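Local coordinates for TCP pilus virulence regulatory protein (Vibrio cholerae, PDB 4MLO), which probably activates transcription of virulence genes, including those of the toxin-coregulated pilus, as an AraC-family DNA-binding regulator that carries a bound fatty acid, at residues S175-V178 with K179-I182; N185-W188 with A189-C192; R199-L202 with K203-L206; K237-A240 with Y241-F245; A246-S249 with Y250-V254. All coordinates share one frame; numbering follows the deposited sequence. Where two conformers were deposited one is given.

Contact 1. Residues S175-V178 with K179-I182; sequences SCLV and KSDI
Ser180 folds its side chain back onto the carbonyl of Leu177 in a local, end-of-helix contact: residues 175-182 form the last turns of helix 170-180 and the first residues beyond it. Lys179 N still makes a regular helical bond to Ser175 O, 2.9 Å long, but Ser180 N is shared between a weak bond to Cys176 O and one to Leu177 O, and Asp181 N reaches three residues back, as happens where a helix tightens before it ends. Leu177 O takes two donors from the same residue. Ser180 OG lies in the carbonyl plane on a lone pair at 2.6 Å, whereas Ser180 N sits above that plane at 3.1 Å. The hydroxyl can reach because OG stands between the backbone N and the carbonyl carbon (chi1 79°), and a short polar side chain suits an exposed place where the helical bonding gives out. Asp181 N binds Val178 O, again from above the carbonyl plane.

Apolar contact resumes one turn on, where Val178 CG1 meets Ile182 CD1 at 4.1 Å; both are branched, buried residues. Ile182 CA also sends a C-H toward Val178 O, 3.3 Å away. On another side Lys179 lays its aliphatic chain along Ser175 O, with CG 3.2 Å from that oxygen, while its amine is hydrogen-bonded to Asn28 in the cupin-like domain. In helix 213-230, Val178 touches Ile217 and Ile182 touches Ile220; Leu177 touches Trp186 of the loop before helix 188-195 and Ile191 of that helix, so this helix end is wedged between the two helices.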
loop_
_atom_site.group_PDB
_atom_site.type_symbol
_atom_site.label_atom_id
_atom_site.label_comp_id
_atom_site.label_asym_id
_atom_site.label_seq_id
_atom_site.Cartn_x
_atom_site.Cartn_y
_atom_site.Cartn_z
ATOM N N SER A 175 -11.192 -7.389 -4.995
ATOM C CA SER A 175 -10.817 -5.981 -4.996
ATOM C C SER A 175 -10.985 -5.351 -6.367
ATOM O O SER A 175 -11.460 -4.219 -6.490
ATOM C CB SER A 175 -9.375 -5.841 -4.514
ATOM O OG SER A 175 -9.217 -6.483 -3.257
ATOM N N CYS A 176 -10.568 -6.064 -7.426
ATOM C CA CYS A 176 -10.680 -5.541 -8.783
ATOM C C CYS A 176 -12.132 -5.293 -9.155
ATOM O O CYS A 176 -12.478 -4.292 -9.798
ATOM C CB CYS A 176 -10.052 -6.535 -9.746
ATOM S SG CYS A 176 -9.908 -5.971 -11.407
ATOM N N LEU A 177 -12.994 -6.218 -8.779
ATOM C CA LEU A 177 -14.408 -6.067 -9.032
ATOM C C LEU A 177 -14.963 -4.827 -8.335
ATOM O O LEU A 177 -15.633 -4.002 -8.959
ATOM C CB LEU A 177 -15.124 -7.335 -8.573
ATOM C CG LEU A 177 -16.639 -7.306 -8.596
ATOM C CD1 LEU A 177 -17.130 -7.260 -10.067
ATOM C CD2 LEU A 177 -17.219 -8.526 -7.878
ATOM N N VAL A 178 -14.649 -4.650 -7.047
ATOM C CA VAL A 178 -15.177 -3.497 -6.327
ATOM C C VAL A 178 -14.674 -2.202 -6.956
ATOM O O VAL A 178 -15.421 -1.215 -7.099
ATOM C CB VAL A 178 -14.781 -3.604 -4.842
ATOM C CG1 VAL A 178 -15.137 -2.323 -4.085
ATOM C CG2 VAL A 178 -15.478 -4.782 -4.191
ATOM N N LYS A 179 -13.394 -2.179 -7.319
ATOM C CA LYS A 179 -12.768 -0.999 -7.899
ATOM C C LYS A 179 -13.275 -0.697 -9.291
ATOM O O LYS A 179 -13.054 0.416 -9.773
ATOM C CB LYS A 179 -11.259 -1.172 -7.949
ATOM C CG LYS A 179 -10.599 -1.157 -6.598
ATOM C CD LYS A 179 -9.132 -0.900 -6.717
ATOM C CE LYS A 179 -8.343 -2.121 -7.049
ATOM N NZ LYS A 179 -6.890 -1.903 -6.732
ATOM N N SER A 180 -13.921 -1.663 -9.958
ATOM C CA SER A 180 -14.503 -1.417 -11.267
ATOM C C SER A 180 -15.796 -0.611 -11.207
ATOM O O SER A 180 -16.234 -0.083 -12.243
ATOM C CB SER A 180 -14.752 -2.756 -11.965
ATOM O OG SER A 180 -15.930 -3.429 -11.510
ATOM N N ASP A 181 -16.433 -0.527 -10.038
ATOM C CA ASP A 181 -17.665 0.218 -9.849
ATOM C C ASP A 181 -17.750 0.587 -8.376
ATOM O O ASP A 181 -18.516 -0.007 -7.626
ATOM C CB ASP A 181 -18.859 -0.610 -10.311
ATOM C CG ASP A 181 -20.106 0.181 -10.468
ATOM O OD1 ASP A 181 -20.191 1.357 -10.044
ATOM O OD2 ASP A 181 -21.093 -0.407 -10.981
ATOM N N ILE A 182 -16.922 1.556 -7.981
ATOM C CA ILE A 182 -16.665 1.808 -6.566
ATOM C C ILE A 182 -17.914 2.266 -5.818
ATOM O O ILE A 182 -18.010 2.052 -4.595
ATOM C CB ILE A 182 -15.523 2.834 -6.466
ATOM C CG1 ILE A 182 -15.008 2.974 -5.036
ATOM C CG2 ILE A 182 -15.973 4.198 -6.951
ATOM C CD1 ILE A 182 -14.349 1.712 -4.519
#

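Contact 2. Residues N185-W188 with A189-C192; sequences NWRW and ADIC
The backbone runs extended through Trp186 and Arg187 and turns into helix 188-195 at Trp188, and across that bend Arg187 N donates to Asp190 OD1 at 3.0 Å. Arg187 is the N-cap residue, and Asp190, three places on, returns a carboxylate oxygen to its amide; Asp190 N makes a weak bond to Arg187 O. An aspartate is well placed here, its negative charge probably favoured by the helix dipole.

The side chains of the same pair form a salt bridge. Arg187 presents NE and NH2 side-on, one to each oxygen: NE to OD1 of Asp190 at 3.1 Å, and NH2 to OD2 at 3.0 Å in a nearly straight bond (176°). Both oxygens lie near the guanidinium plane and are met on their syn sides, though the donors stand somewhat out of the carboxylate plane, the two flat groups being turned 25° apart. OD1 therefore serves two donors, using its anti lone pair for the backbone N, which should hold the carboxylate against rotation.

Apolar groups fill the inner side. Trp186 sets CE3 3.9 Å from both Asp190 CB, at the ring edge, and Ile191 CD1, and its NE1 is tied to Asp181 O. Trp188 packs on Leu202 and Leu206 of helix 199-207 and makes a cation-pi contact with Arg199. Cys192 completes the turn in a sulfur-aromatic contact, its SG 4.0 Å from Trp188 CE3.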
loop_
_atom_site.group_PDB
_atom_site.type_symbol
_atom_site.label_atom_id
_atom_site.label_comp_id
_atom_site.label_asym_id
_atom_site.label_seq_id
_atom_site.Cartn_x
_atom_site.Cartn_y
_atom_site.Cartn_z
ATOM N N ASN A 185 -23.693 -0.463 -4.787
ATOM C CA ASN A 185 -24.153 -0.849 -3.449
ATOM C C ASN A 185 -23.830 -2.331 -3.227
ATOM O O ASN A 185 -24.708 -3.202 -3.136
ATOM C CB ASN A 185 -25.632 -0.539 -3.220
ATOM C CG ASN A 185 -25.972 0.945 -3.403
ATOM O OD1 ASN A 185 -26.927 1.293 -4.094
ATOM N ND2 ASN A 185 -25.186 1.833 -2.762
ATOM N N TRP A 186 -22.533 -2.605 -3.163
ATOM C CA TRP A 186 -22.021 -3.973 -3.102
ATOM C C TRP A 186 -22.525 -4.704 -1.864
ATOM O O TRP A 186 -22.526 -4.174 -0.751
ATOM C CB TRP A 186 -20.493 -3.992 -3.066
ATOM C CG TRP A 186 -19.827 -3.483 -4.283
ATOM C CD1 TRP A 186 -19.186 -2.296 -4.409
ATOM C CD2 TRP A 186 -19.715 -4.145 -5.533
ATOM N NE1 TRP A 186 -18.653 -2.175 -5.684
ATOM C CE2 TRP A 186 -18.966 -3.295 -6.394
ATOM C CE3 TRP A 186 -20.187 -5.363 -6.036
ATOM C CZ2 TRP A 186 -18.674 -3.627 -7.700
ATOM C CZ3 TRP A 186 -19.878 -5.691 -7.327
ATOM C CH2 TRP A 186 -19.132 -4.819 -8.149
ATOM N N ARG A 187 -22.936 -5.950 -2.083
ATOM C CA ARG A 187 -23.310 -6.910 -1.054
ATOM C C ARG A 187 -22.597 -8.231 -1.365
ATOM O O ARG A 187 -22.144 -8.464 -2.484
ATOM C CB ARG A 187 -24.832 -7.153 -1.087
ATOM C CG ARG A 187 -25.724 -5.927 -0.980
ATOM C CD ARG A 187 -27.112 -6.186 -1.640
ATOM N NE ARG A 187 -27.023 -6.667 -3.034
ATOM C CZ ARG A 187 -28.074 -6.988 -3.793
ATOM N NH1 ARG A 187 -29.302 -6.864 -3.315
ATOM N NH2 ARG A 187 -27.905 -7.422 -5.037
ATOM N N TRP A 188 -22.529 -9.130 -0.378
ATOM C CA TRP A 188 -21.790 -10.363 -0.585
ATOM C C TRP A 188 -22.331 -11.136 -1.772
ATOM O O TRP A 188 -21.560 -11.790 -2.474
ATOM C CB TRP A 188 -21.841 -11.227 0.680
ATOM C CG TRP A 188 -20.577 -11.329 1.427
ATOM C CD1 TRP A 188 -20.371 -10.985 2.744
ATOM C CD2 TRP A 188 -19.350 -11.896 0.969
ATOM N NE1 TRP A 188 -19.105 -11.307 3.115
ATOM C CE2 TRP A 188 -18.440 -11.849 2.047
ATOM C CE3 TRP A 188 -18.925 -12.446 -0.237
ATOM C CZ2 TRP A 188 -17.143 -12.315 1.945
ATOM C CZ3 TRP A 188 -17.643 -12.912 -0.346
ATOM C CH2 TRP A 188 -16.747 -12.862 0.758
ATOM N N ALA A 189 -23.655 -11.095 -1.996
ATOM C CA ALA A 189 -24.222 -11.896 -3.063
ATOM C C ALA A 189 -23.706 -11.432 -4.404
ATOM O O ALA A 189 -23.523 -12.246 -5.323
ATOM C CB ALA A 189 -25.753 -11.845 -3.051
ATOM N N ASP A 190 -23.485 -10.123 -4.557
ATOM C CA ASP A 190 -22.955 -9.605 -5.815
ATOM C C ASP A 190 -21.562 -10.138 -6.089
ATOM O O ASP A 190 -21.203 -10.412 -7.234
ATOM C CB ASP A 190 -22.906 -8.081 -5.782
ATOM C CG ASP A 190 -24.219 -7.462 -5.538
ATOM O OD1 ASP A 190 -24.322 -6.647 -4.595
ATOM O OD2 ASP A 190 -25.160 -7.729 -6.303
ATOM N N ILE A 191 -20.733 -10.243 -5.047
ATOM C CA ILE A 191 -19.389 -10.754 -5.234
ATOM C C ILE A 191 -19.427 -12.214 -5.636
ATOM O O ILE A 191 -18.673 -12.650 -6.531
ATOM C CB ILE A 191 -18.570 -10.548 -3.942
ATOM C CG1 ILE A 191 -18.631 -9.085 -3.467
ATOM C CG2 ILE A 191 -17.141 -11.035 -4.084
ATOM C CD1 ILE A 191 -18.001 -8.077 -4.379
ATOM N N CYS A 192 -20.278 -13.009 -4.971
ATOM C CA CYS A 192 -20.344 -14.428 -5.293
ATOM C C CYS A 192 -20.879 -14.610 -6.700
ATOM O O CYS A 192 -20.387 -15.468 -7.459
ATOM C CB CYS A 192 -21.229 -15.180 -4.316
ATOM S SG CYS A 192 -20.557 -15.196 -2.637
#

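Contact 3. Residues R199-L202 with K203-L206; sequences RMIL and KKEL
Lys203 runs its side chain back over the first turn of helix 199-207, beside Met200, whereas Leu202 on another face of this amphipathic helix is buried. The tight part is there: Leu202 packs on Ile191 and Leu195 of helix 188-195, and Leu206, one turn on, is buried as well. Branched apolar residues four apart suit that side because they fall on one face of the helix. Its backbone is less regular. Lys203 N bonds to Arg199 O at 2.9 Å, but the helix is kinked just beyond, and Glu205 N reaches only to Leu202 O, 3.0 Å away and from above the carbonyl plane.

Long side chains line the more exposed side. With CG between the backbone N and the carbonyl carbon (chi1 66°) and an extended chain beyond it, Lys203 lies side by side with Met200, pointing the same way, and its NZ comes 3.5 Å from SD of Met200. The long aliphatic portion also covers Arg199 O, from which CG is 3.2 Å.

Lys204 bends at its last torsion to bring NZ to Ile201 O, a bond of 3.0 Å that gives this carbonyl a side-chain donor. A water draws in Glu205, whose other oxygen, OE1, forms a salt bridge with Arg209. The water accepts from Lys204 NZ and donates to Ile201 O at 2.8 Å and to Glu205 OE2 at 2.7 Å.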
loop_
_atom_site.group_PDB
_atom_site.type_symbol
_atom_site.label_atom_id
_atom_site.label_comp_id
_atom_site.label_asym_id
_atom_site.label_seq_id
_atom_site.Cartn_x
_atom_site.Cartn_y
_atom_site.Cartn_z
ATOM N N ARG A 199 -19.479 -18.442 -1.146
ATOM C CA ARG A 199 -19.068 -17.719 0.055
ATOM C C ARG A 199 -18.118 -18.550 0.900
ATOM O O ARG A 199 -17.174 -18.016 1.498
ATOM C CB ARG A 199 -20.338 -17.374 0.838
ATOM C CG ARG A 199 -20.105 -16.753 2.214
ATOM C CD ARG A 199 -19.705 -15.310 2.081
ATOM N NE ARG A 199 -19.950 -14.596 3.360
ATOM C CZ ARG A 199 -21.095 -14.012 3.698
ATOM N NH1 ARG A 199 -21.186 -13.408 4.878
ATOM N NH2 ARG A 199 -22.149 -14.019 2.898
ATOM N N MET A 200 -18.341 -19.865 0.946
ATOM C CA MET A 200 -17.469 -20.719 1.756
ATOM C C MET A 200 -16.005 -20.572 1.342
ATOM O O MET A 200 -15.114 -20.595 2.192
ATOM C CB MET A 200 -17.928 -22.171 1.630
ATOM C CG MET A 200 -17.086 -23.182 2.392
ATOM S SD MET A 200 -17.295 -23.024 4.170
ATOM C CE MET A 200 -18.981 -23.637 4.346
ATOM N N ILE A 201 -15.746 -20.363 0.048
ATOM C CA ILE A 201 -14.407 -20.176 -0.496
ATOM C C ILE A 201 -13.950 -18.734 -0.373
ATOM O O ILE A 201 -12.830 -18.455 0.070
ATOM C CB ILE A 201 -14.400 -20.648 -1.967
ATOM C CG1 ILE A 201 -14.596 -22.149 -2.010
ATOM C CG2 ILE A 201 -13.110 -20.257 -2.676
ATOM C CD1 ILE A 201 -14.799 -22.687 -3.417
ATOM N N LEU A 202 -14.805 -17.786 -0.749
ATOM C CA LEU A 202 -14.359 -16.395 -0.818
ATOM C C LEU A 202 -14.165 -15.784 0.558
ATOM O O LEU A 202 -13.373 -14.838 0.689
ATOM C CB LEU A 202 -15.352 -15.532 -1.589
ATOM C CG LEU A 202 -15.408 -15.838 -3.084
ATOM C CD1 LEU A 202 -16.406 -14.913 -3.695
ATOM C CD2 LEU A 202 -14.036 -15.691 -3.741
ATOM N N LYS A 203 -14.904 -16.262 1.567
ATOM C CA LYS A 203 -14.923 -15.569 2.859
ATOM C C LYS A 203 -13.566 -15.611 3.519
ATOM O O LYS A 203 -13.257 -14.728 4.335
ATOM C CB LYS A 203 -15.955 -16.175 3.803
ATOM C CG LYS A 203 -15.678 -17.606 4.254
ATOM C CD LYS A 203 -16.842 -18.219 5.067
ATOM C CE LYS A 203 -16.514 -19.588 5.612
ATOM N NZ LYS A 203 -17.723 -20.229 6.256
ATOM N N LYS A 204 -12.735 -16.604 3.182
ATOM C CA LYS A 204 -11.433 -16.671 3.836
ATOM C C LYS A 204 -10.580 -15.460 3.484
ATOM O O LYS A 204 -9.710 -15.062 4.266
ATOM C CB LYS A 204 -10.713 -17.973 3.483
ATOM C CG LYS A 204 -10.078 -18.054 2.132
ATOM C CD LYS A 204 -9.217 -19.328 2.051
ATOM C CE LYS A 204 -9.048 -19.794 0.628
ATOM N NZ LYS A 204 -10.359 -20.238 0.060
ATOM N N GLU A 205 -10.830 -14.828 2.338
ATOM C CA GLU A 205 -10.053 -13.642 1.974
ATOM C C GLU A 205 -10.279 -12.515 2.955
ATOM O O GLU A 205 -9.343 -11.775 3.298
ATOM C CB GLU A 205 -10.414 -13.180 0.575
ATOM C CG GLU A 205 -10.164 -14.213 -0.541
ATOM C CD GLU A 205 -8.794 -14.822 -0.518
ATOM O OE1 GLU A 205 -7.835 -14.124 -0.118
ATOM O OE2 GLU A 205 -8.666 -16.023 -0.889
ATOM N N LEU A 206 -11.503 -12.375 3.432
ATOM C CA LEU A 206 -11.808 -11.336 4.421
ATOM C C LEU A 206 -11.411 -11.773 5.819
ATOM O O LEU A 206 -10.829 -10.981 6.590
ATOM C CB LEU A 206 -13.300 -11.006 4.371
ATOM C CG LEU A 206 -13.701 -10.043 3.230
ATOM C CD1 LEU A 206 -13.641 -10.717 1.870
ATOM C CD2 LEU A 206 -15.062 -9.447 3.425
HETATM O O HOH W 1 -10.622 -17.824 -1.479
#

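Contact 4. Residues K237-A240 with Y241-F245; sequences KQIA and YQSGF
Tyr241 lies alongside Lys237 one turn down helix 236-242, the first helix of a helix-turn-helix of the AraC family, and its ring can be followed outward. CB sits 3.8 Å from Lys237 O, the carbonyl that also accepts from Tyr241 N. At CD1 the ring edge comes to 3.2 Å from that same oxygen. CE1 then meets the lysine chain, 3.8 Å from CG and 4.0 Å from CE of Lys237, the CG in the ring plane at the edge. The two side chains point the same way, the extended lysine stem leaving with CG opposite the backbone N (chi1 -171°). A long aliphatic stem beneath an amine and a ring beneath a hydroxyl both suit an exposed flank, giving apolar contact low down and polar ends further out.

The buried flank ends the helix. Ile239 O accepts from Ser243 twice, from OG at 2.8 Å and from N at 3.0 Å, the donors lying on opposite faces of the carbonyl plane. A small hydroxyl fits this buried place, where it also touches Tyr224 and Ser225 of helix 213-230. Gly244 follows with positive phi (95°); a side chain there would press on the preceding carbonyl O, so glycine fits. Two bonds back into the last turn make a Schellman motif: Gly244 N goes to Tyr241 O, and Phe245 N donates to Ala240 O at 3.2 Å, nearly along the C=O axis.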
loop_
_atom_site.group_PDB
_atom_site.type_symbol
_atom_site.label_atom_id
_atom_site.label_comp_id
_atom_site.label_asym_id
_atom_site.label_seq_id
_atom_site.Cartn_x
_atom_site.Cartn_y
_atom_site.Cartn_z
ATOM N N LYS A 237 -16.789 17.406 -0.255
ATOM C CA LYS A 237 -18.088 16.799 -0.537
ATOM C C LYS A 237 -18.038 16.012 -1.837
ATOM O O LYS A 237 -18.490 14.860 -1.893
ATOM C CB LYS A 237 -19.177 17.874 -0.565
ATOM C CG LYS A 237 -20.620 17.303 -0.642
ATOM C CD LYS A 237 -21.617 18.449 -0.714
ATOM C CE LYS A 237 -23.038 17.962 -0.699
ATOM N NZ LYS A 237 -24.003 19.097 -0.718
ATOM N N GLN A 238 -17.447 16.582 -2.878
ATOM C CA GLN A 238 -17.325 15.836 -4.125
ATOM C C GLN A 238 -16.511 14.557 -3.945
ATOM O O GLN A 238 -16.846 13.503 -4.501
ATOM C CB GLN A 238 -16.714 16.719 -5.193
ATOM C CG GLN A 238 -16.626 16.063 -6.556
ATOM C CD GLN A 238 -16.413 17.065 -7.659
ATOM O OE1 GLN A 238 -17.242 17.207 -8.565
ATOM N NE2 GLN A 238 -15.323 17.787 -7.581
ATOM N N ILE A 239 -15.428 14.623 -3.170
ATOM C CA ILE A 239 -14.586 13.453 -2.949
ATOM C C ILE A 239 -15.405 12.355 -2.283
ATOM O O ILE A 239 -15.333 11.180 -2.656
ATOM C CB ILE A 239 -13.356 13.851 -2.106
ATOM C CG1 ILE A 239 -12.436 14.763 -2.909
ATOM C CG2 ILE A 239 -12.574 12.629 -1.594
ATOM C CD1 ILE A 239 -11.430 15.563 -2.052
ATOM N N ALA A 240 -16.170 12.725 -1.264
ATOM C CA ALA A 240 -16.950 11.736 -0.515
ATOM C C ALA A 240 -17.911 11.012 -1.444
ATOM O O ALA A 240 -18.026 9.788 -1.385
ATOM C CB ALA A 240 -17.725 12.409 0.592
ATOM N N TYR A 241 -18.576 11.751 -2.328
ATOM C CA TYR A 241 -19.602 11.123 -3.181
ATOM C C TYR A 241 -18.968 10.354 -4.334
ATOM O O TYR A 241 -19.437 9.264 -4.692
ATOM C CB TYR A 241 -20.579 12.200 -3.691
ATOM C CG TYR A 241 -21.645 12.578 -2.654
ATOM C CD1 TYR A 241 -21.508 13.707 -1.861
ATOM C CD2 TYR A 241 -22.726 11.742 -2.395
ATOM C CE1 TYR A 241 -22.449 14.022 -0.890
ATOM C CE2 TYR A 241 -23.672 12.045 -1.432
ATOM C CZ TYR A 241 -23.534 13.185 -0.665
ATOM O OH TYR A 241 -24.464 13.497 0.308
ATOM N N GLN A 242 -17.879 10.875 -4.900
ATOM C CA GLN A 242 -17.180 10.174 -5.967
ATOM C C GLN A 242 -16.645 8.832 -5.478
ATOM O O GLN A 242 -16.559 7.868 -6.240
ATOM C CB GLN A 242 -16.053 11.066 -6.503
ATOM C CG GLN A 242 -15.282 10.488 -7.669
ATOM C CD GLN A 242 -15.816 10.897 -9.026
ATOM O OE1 GLN A 242 -16.531 11.897 -9.151
ATOM N NE2 GLN A 242 -15.447 10.131 -10.067
ATOM N N SER A 243 -16.277 8.746 -4.211
ATOM C CA SER A 243 -15.691 7.558 -3.653
ATOM C C SER A 243 -16.714 6.557 -3.166
ATOM O O SER A 243 -16.308 5.494 -2.673
ATOM C CB SER A 243 -14.805 7.942 -2.479
ATOM O OG SER A 243 -13.789 8.840 -2.897
ATOM N N GLY A 244 -18.009 6.861 -3.274
ATOM C CA GLY A 244 -19.053 5.900 -2.990
ATOM C C GLY A 244 -19.613 5.935 -1.596
ATOM O O GLY A 244 -20.419 5.050 -1.244
ATOM N N PHE A 245 -19.265 6.946 -0.798
ATOM C CA PHE A 245 -19.851 7.082 0.525
ATOM C C PHE A 245 -21.265 7.683 0.470
ATOM O O PHE A 245 -21.614 8.475 -0.423
ATOM C CB PHE A 245 -18.907 7.910 1.400
ATOM C CG PHE A 245 -17.630 7.200 1.698
ATOM C CD1 PHE A 245 -17.603 6.205 2.675
ATOM C CD2 PHE A 245 -16.469 7.451 0.979
ATOM C CE1 PHE A 245 -16.424 5.510 2.943
ATOM C CE2 PHE A 245 -15.282 6.773 1.252
ATOM C CZ PHE A 245 -15.261 5.806 2.220
#

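Contact 5. Residues A246-S249 with Y250-V254; sequences ASVS and YFSTV
Val248 O is gripped twice by Ser252, from N at 2.8 Å and from OG at 2.9 Å, in the opening turns of helix 248-259, the second helix of the helix-turn-helix and, as in AraC relatives, probably the one that reads DNA. The amide is only slightly tilted from the carbonyl plane, while the hydroxyl comes from above it.

Thr253 repeats the pattern one residue on. Its OG1, set opposite its own carbonyl carbon (chi1 -60°), turns back to Ser249 O at 2.8 Å, and Thr253 N reaches the same oxygen from the other face. Hydroxyl residues suit these positions because they can answer a carbonyl of the preceding turn without leaving the helix.

At the start of the helix the direction reverses. Ser247 is the N-cap, and a serine serves well there since its OG can cap an amide of the first turn. Phe251 N donates to Ser247 O in a nearly straight bond (176°). Phe251 itself turns inward to Phe245 and Ala240, while Tyr250 OH bonds to Asn218 of helix 213-230. In the cap, Ser247 OG lies 3.2 Å from Tyr250 N and 3.5 Å from Tyr250 CB.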
loop_
_atom_site.group_PDB
_atom_site.type_symbol
_atom_site.label_atom_id
_atom_site.label_comp_id
_atom_site.label_asym_id
_atom_site.label_seq_id
_atom_site.Cartn_x
_atom_site.Cartn_y
_atom_site.Cartn_z
ATOM N N ALA A 246 -22.071 7.327 1.464
ATOM C CA ALA A 246 -23.478 7.721 1.467
ATOM C C ALA A 246 -23.633 9.207 1.722
ATOM O O ALA A 246 -24.612 9.813 1.289
ATOM C CB ALA A 246 -24.241 6.930 2.534
ATOM N N SER A 247 -22.648 9.809 2.398
ATOM C CA SER A 247 -22.700 11.204 2.808
ATOM C C SER A 247 -21.285 11.619 3.190
ATOM O O SER A 247 -20.399 10.778 3.356
ATOM C CB SER A 247 -23.615 11.435 4.000
ATOM O OG SER A 247 -23.084 10.758 5.111
ATOM N N VAL A 248 -21.095 12.945 3.326
ATOM C CA VAL A 248 -19.831 13.509 3.803
ATOM C C VAL A 248 -19.532 13.069 5.223
ATOM O O VAL A 248 -18.378 12.766 5.567
ATOM C CB VAL A 248 -19.861 15.040 3.700
ATOM C CG1 VAL A 248 -18.645 15.643 4.418
ATOM C CG2 VAL A 248 -19.880 15.420 2.250
ATOM N N SER A 249 -20.550 13.003 6.064
ATOM C CA SER A 249 -20.322 12.617 7.450
ATOM C C SER A 249 -19.832 11.181 7.540
ATOM O O SER A 249 -18.945 10.864 8.330
ATOM C CB SER A 249 -21.601 12.814 8.265
ATOM O OG SER A 249 -21.904 14.192 8.382
ATOM N N TYR A 250 -20.385 10.298 6.721
ATOM C CA TYR A 250 -19.949 8.906 6.722
ATOM C C TYR A 250 -18.503 8.800 6.266
ATOM O O TYR A 250 -17.676 8.153 6.916
ATOM C CB TYR A 250 -20.880 8.107 5.808
ATOM C CG TYR A 250 -20.809 6.613 5.968
ATOM C CD1 TYR A 250 -21.896 5.897 6.452
ATOM C CD2 TYR A 250 -19.692 5.904 5.597
ATOM C CE1 TYR A 250 -21.832 4.517 6.596
ATOM C CE2 TYR A 250 -19.620 4.515 5.761
ATOM C CZ TYR A 250 -20.679 3.847 6.251
ATOM O OH TYR A 250 -20.582 2.491 6.400
ATOM N N PHE A 251 -18.186 9.442 5.142
ATOM C CA PHE A 251 -16.821 9.527 4.653
ATOM C C PHE A 251 -15.867 10.016 5.730
ATOM O O PHE A 251 -14.848 9.379 5.995
ATOM C CB PHE A 251 -16.765 10.465 3.457
ATOM C CG PHE A 251 -15.365 10.867 3.054
ATOM C CD1 PHE A 251 -14.435 9.925 2.678
ATOM C CD2 PHE A 251 -14.982 12.221 3.033
ATOM C CE1 PHE A 251 -13.159 10.305 2.263
ATOM C CE2 PHE A 251 -13.747 12.559 2.628
ATOM C CZ PHE A 251 -12.833 11.614 2.248
ATOM N N SER A 252 -16.187 11.150 6.348
ATOM C CA SER A 252 -15.283 11.720 7.350
ATOM C C SER A 252 -15.051 10.761 8.498
ATOM O O SER A 252 -13.919 10.623 8.987
ATOM C CB SER A 252 -15.852 13.037 7.899
ATOM O OG SER A 252 -16.057 13.963 6.857
ATOM N N THR A 253 -16.110 10.096 8.954
ATOM C CA THR A 253 -16.005 9.177 10.086
ATOM C C THR A 253 -15.095 7.980 9.766
ATOM O O THR A 253 -14.191 7.614 10.540
ATOM C CB THR A 253 -17.405 8.703 10.484
ATOM O OG1 THR A 253 -18.229 9.816 10.872
ATOM C CG2 THR A 253 -17.296 7.801 11.668
ATOM N N VAL A 254 -15.317 7.353 8.610
ATOM C CA VAL A 254 -14.456 6.252 8.196
ATOM C C VAL A 254 -13.011 6.714 7.944
ATOM O O VAL A 254 -12.068 5.996 8.272
ATOM C CB VAL A 254 -15.058 5.563 6.951
ATOM C CG1 VAL A 254 -14.149 4.433 6.493
ATOM C CG2 VAL A 254 -16.459 5.045 7.277
#

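Followed from the N terminus, the five contacts come in series; each is a local turn, and none encloses or crosses another. Contact 1 ends helix 170-180, and after a short loop contact 2 starts helix 188-195; they meet where Asp181 O probably bonds Trp186 NE1. Contact 3 opens the next helix, its Arg199 and Leu202 against Trp188 of contact 2. Helix 213-230 then leads to contacts 4 and 5, which end one helix and begin the next of the helix-turn-helix, joined by Phe245 on Phe251. Ile182 of contact 1 packs on the backbone of 242-243 in contact 4, linking the two groups, whereas contact 3 stands about 28 Å from contact 4, centre to centre.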